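Heme-binding protein A / AI-2 binding protein A (PDB 6OFQ) probably serves as the periplasmic substrate-binding protein of an ABC transporter, capturing short peptides such as the bound STSA for uptake. Local coordinates at residues K303-P308 / L312-A317. Sequence-based numbering, arbitrary orientation.
Sequences KYFNNP and LAINHA
Pro-308 and Leu-312 meet in the first turn of helix 308-317, where a loop leaving strand 292-298 passes through a type I beta turn, Tyr-304 to Asn-307, into an N-capped helix of this type II periplasmic binding protein. Backbone bonding joins the two segments once: Leu-312 N donates to Pro-308 O at 2.9 Å, nearly straight at 167° at the hydrogen, as an i to i+4 bond of the first turn. Upstream, Asn-307 N closes the beta turn on Tyr-304 O (3.1 Å). Side-chain capping follows directly, with Asn-307 OD1 accepting from Leu-309 N at the helix start, while the guanidinium NH1 of Arg-311 reaches back to Phe-305 O and also links the turn to the helix. Between the two segments, one apolar pair touches. The ring of Phe-305 and the side chain of Ile-314 cross at about a right angle, and the terminal methyl CD1 of Ile-314 comes in at the ring edge, near its plane, 3.6 Å from Phe-305 CE1. The extended end of Ile-314 (chi2 171°) carries that methyl out to the ring. Beyond this pair, Ile-314 also packs on Val-498 of strand 497-510 and Leu-395 of helix 386-396, which seats the helix against the sheet that strand 292-298 itself belongs to, and against helix 386-396. Beside the helical bond, the branch carbon CG of Leu-312 lies 3.3 Å from Pro-308 O.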
ATOM      1  N   LYS A 303      13.752 -23.413   7.294  1.00 10.20           N
ATOM      2  CA  LYS A 303      13.404 -24.719   7.814  1.00 10.28           C
ATOM      3  C   LYS A 303      11.929 -24.832   8.141  1.00  9.09           C
ATOM      4  O   LYS A 303      11.342 -23.873   8.589  1.00  9.21           O
ATOM      5  CB  LYS A 303      14.272 -25.096   9.038  1.00 11.07           C
ATOM      6  CG  LYS A 303      13.996 -26.481   9.623  1.00 14.18           C
ATOM      7  CD  LYS A 303      15.006 -26.728  10.757  1.00 17.51           C
ATOM      8  CE  LYS A 303      14.955 -28.201  11.157  1.00 21.36           C
ATOM      9  NZ  LYS A 303      15.704 -28.411  12.431  1.00 27.81           N
ATOM     10  N   TYR A 304      11.316 -25.965   7.851  1.00  8.74           N
ATOM     11  CA  TYR A 304       9.919 -26.287   8.098  1.00  8.60           C
ATOM     12  C   TYR A 304       9.039 -25.700   6.981  1.00  7.66           C
ATOM     13  O   TYR A 304       8.298 -26.407   6.280  1.00  8.45           O
ATOM     14  CB  TYR A 304       9.369 -25.897   9.474  1.00  9.19           C
ATOM     15  CG  TYR A 304      10.282 -26.330  10.606  1.00 10.38           C
ATOM     16  CD1 TYR A 304      10.492 -27.680  10.831  1.00 10.27           C
ATOM     17  CD2 TYR A 304      10.904 -25.402  11.423  1.00 10.44           C
ATOM     18  CE1 TYR A 304      11.274 -28.081  11.908  1.00 11.93           C
ATOM     19  CE2 TYR A 304      11.710 -25.787  12.493  1.00 12.07           C
ATOM     20  CZ  TYR A 304      11.893 -27.141  12.683  1.00 12.16           C
ATOM     21  OH  TYR A 304      12.718 -27.529  13.757  1.00 15.61           O
ATOM     22  N   PHE A 305       9.148 -24.390   6.818  1.00  7.53           N
ATOM     23  CA  PHE A 305       8.271 -23.687   5.868  1.00  7.44           C
ATOM     24  C   PHE A 305       8.672 -23.867   4.399  1.00  8.76           C
ATOM     25  O   PHE A 305       7.887 -23.531   3.515  1.00  8.85           O
ATOM     26  CB  PHE A 305       8.241 -22.207   6.236  1.00  7.38           C
ATOM     27  CG  PHE A 305       7.805 -21.972   7.649  1.00  7.16           C
ATOM     28  CD1 PHE A 305       6.478 -22.152   7.996  1.00  7.82           C
ATOM     29  CD2 PHE A 305       8.719 -21.657   8.635  1.00  7.63           C
ATOM     30  CE1 PHE A 305       6.084 -22.062   9.320  1.00  7.72           C
ATOM     31  CE2 PHE A 305       8.332 -21.570   9.945  1.00  7.96           C
ATOM     32  CZ  PHE A 305       7.025 -21.775  10.311  1.00  7.65           C
ATOM     33  N   ASN A 306       9.866 -24.377   4.154  1.00  8.71           N
ATOM     34  CA  ASN A 306      10.299 -24.865   2.846  1.00  8.33           C
ATOM     35  C   ASN A 306       9.741 -26.201   2.468  1.00  8.57           C
ATOM     36  O   ASN A 306       9.969 -26.642   1.344  1.00 11.85           O
ATOM     37  CB  ASN A 306      11.811 -24.874   2.745  1.00  9.31           C
ATOM     38  CG  ASN A 306      12.467 -25.916   3.625  1.00 11.79           C
ATOM     39  OD1 ASN A 306      11.832 -26.689   4.328  1.00 11.30           O
ATOM     40  ND2 ASN A 306      13.792 -25.792   3.707  1.00 17.28           N
ATOM     41  N   ASN A 307       8.859 -26.794   3.258  1.00  8.52           N
ATOM     42  CA  ASN A 307       8.202 -28.070   2.971  1.00  8.56           C
ATOM     43  C   ASN A 307       6.732 -27.787   2.729  1.00  9.01           C
ATOM     44  O   ASN A 307       5.994 -27.443   3.676  1.00  8.37           O
ATOM     45  CB  ASN A 307       8.410 -29.009   4.144  1.00  9.63           C
ATOM     46  CG  ASN A 307       7.904 -30.410   3.853  1.00 10.38           C
ATOM     47  OD1 ASN A 307       6.960 -30.612   3.138  1.00 11.85           O
ATOM     48  ND2 ASN A 307       8.624 -31.400   4.351  1.00 10.95           N
ATOM     49  N   PRO A 308       6.211 -27.972   1.510  1.00  9.71           N
ATOM     50  CA  PRO A 308       4.826 -27.745   1.198  1.00 10.55           C
ATOM     51  C   PRO A 308       3.890 -28.468   2.158  1.00  9.11           C
ATOM     52  O   PRO A 308       2.801 -28.002   2.423  1.00  8.65           O
ATOM     53  CB  PRO A 308       4.632 -28.257  -0.258  1.00 11.38           C
ATOM     54  CG  PRO A 308       6.009 -28.292  -0.761  1.00 13.86           C
ATOM     55  CD  PRO A 308       6.994 -28.451   0.344  1.00 12.11           C
ATOM     56  N   LEU A 312       0.815 -26.818   4.119  1.00  6.58           N
ATOM     57  CA  LEU A 312      -0.537 -27.289   4.022  1.00  7.08           C
ATOM     58  C   LEU A 312      -1.105 -27.647   5.390  1.00  6.65           C
ATOM     59  O   LEU A 312      -2.248 -27.336   5.674  1.00  7.35           O
ATOM     60  CB  LEU A 312      -0.643 -28.448   3.028  1.00  7.79           C
ATOM     61  CG  LEU A 312      -0.412 -28.079   1.573  1.00  9.38           C
ATOM     62  CD1 LEU A 312      -0.190 -29.327   0.752  1.00 10.66           C
ATOM     63  CD2 LEU A 312      -1.606 -27.338   1.005  1.00 10.15           C
ATOM     64  N   ALA A 313      -0.298 -28.278   6.234  1.00  6.43           N
ATOM     65  CA  ALA A 313      -0.805 -28.627   7.562  1.00  7.01           C
ATOM     66  C   ALA A 313      -1.258 -27.395   8.327  1.00  7.72           C
ATOM     67  O   ALA A 313      -2.339 -27.345   8.908  1.00  8.12           O
ATOM     68  CB  ALA A 313       0.320 -29.341   8.285  1.00  7.18           C
ATOM     69  N   ILE A 314      -0.420 -26.374   8.259  1.00  7.11           N
ATOM     70  CA  ILE A 314      -0.690 -25.081   8.929  1.00  6.66           C
ATOM     71  C   ILE A 314      -1.961 -24.470   8.338  1.00  7.76           C
ATOM     72  O   ILE A 314      -2.831 -24.036   9.113  1.00  8.79           O
ATOM     73  CB  ILE A 314       0.503 -24.127   8.788  1.00  6.99           C
ATOM     74  CG1 ILE A 314       1.692 -24.623   9.638  1.00  7.37           C
ATOM     75  CG2 ILE A 314       0.146 -22.688   9.192  1.00  7.92           C
ATOM     76  CD1 ILE A 314       3.012 -23.911   9.455  1.00  7.36           C
ATOM     77  N   ASN A 315      -2.144 -24.529   7.010  1.00  7.49           N
ATOM     78  CA  ASN A 315      -3.370 -24.066   6.360  1.00  8.80           C
ATOM     79  C   ASN A 315      -4.612 -24.771   6.866  1.00  9.79           C
ATOM     80  O   ASN A 315      -5.626 -24.121   7.094  1.00 11.41           O
ATOM     81  CB  ASN A 315      -3.281 -24.151   4.838  1.00  8.65           C
ATOM     82  CG  ASN A 315      -2.603 -22.932   4.169  1.00  9.31           C
ATOM     83  OD1 ASN A 315      -3.273 -22.116   3.484  1.00 11.18           O
ATOM     84  ND2 ASN A 315      -1.298 -22.880   4.160  1.00  7.65           N
ATOM     85  N   HIS A 316      -4.537 -26.082   7.084  1.00  8.12           N
ATOM     86  CA  HIS A 316      -5.687 -26.858   7.541  1.00  7.75           C
ATOM     87  C   HIS A 316      -5.915 -26.733   9.037  1.00  8.39           C
ATOM     88  O   HIS A 316      -6.926 -27.232   9.544  1.00  8.37           O
ATOM     89  CB  HIS A 316      -5.522 -28.343   7.179  1.00  8.01           C
ATOM     90  CG  HIS A 316      -5.650 -28.675   5.726  1.00  8.37           C
ATOM     91  ND1 HIS A 316      -6.820 -28.543   5.027  1.00  9.43           N
ATOM     92  CD2 HIS A 316      -4.712 -29.027   4.818  1.00  9.47           C
ATOM     93  CE1 HIS A 316      -6.622 -28.850   3.753  1.00 11.06           C
ATOM     94  NE2 HIS A 316      -5.338 -29.130   3.598  1.00  9.85           N
ATOM     95  N   ALA A 317      -4.977 -26.168   9.786  1.00  8.98           N
ATOM     96  CA  ALA A 317      -5.049 -26.092  11.251  1.00  9.30           C
ATOM     97  C   ALA A 317      -5.580 -24.765  11.773  1.00  8.99           C
ATOM     98  O   ALA A 317      -5.896 -24.652  12.952  1.00  9.88           O
ATOM     99  CB  ALA A 317      -3.713 -26.373  11.905  1.00  9.61           C
TER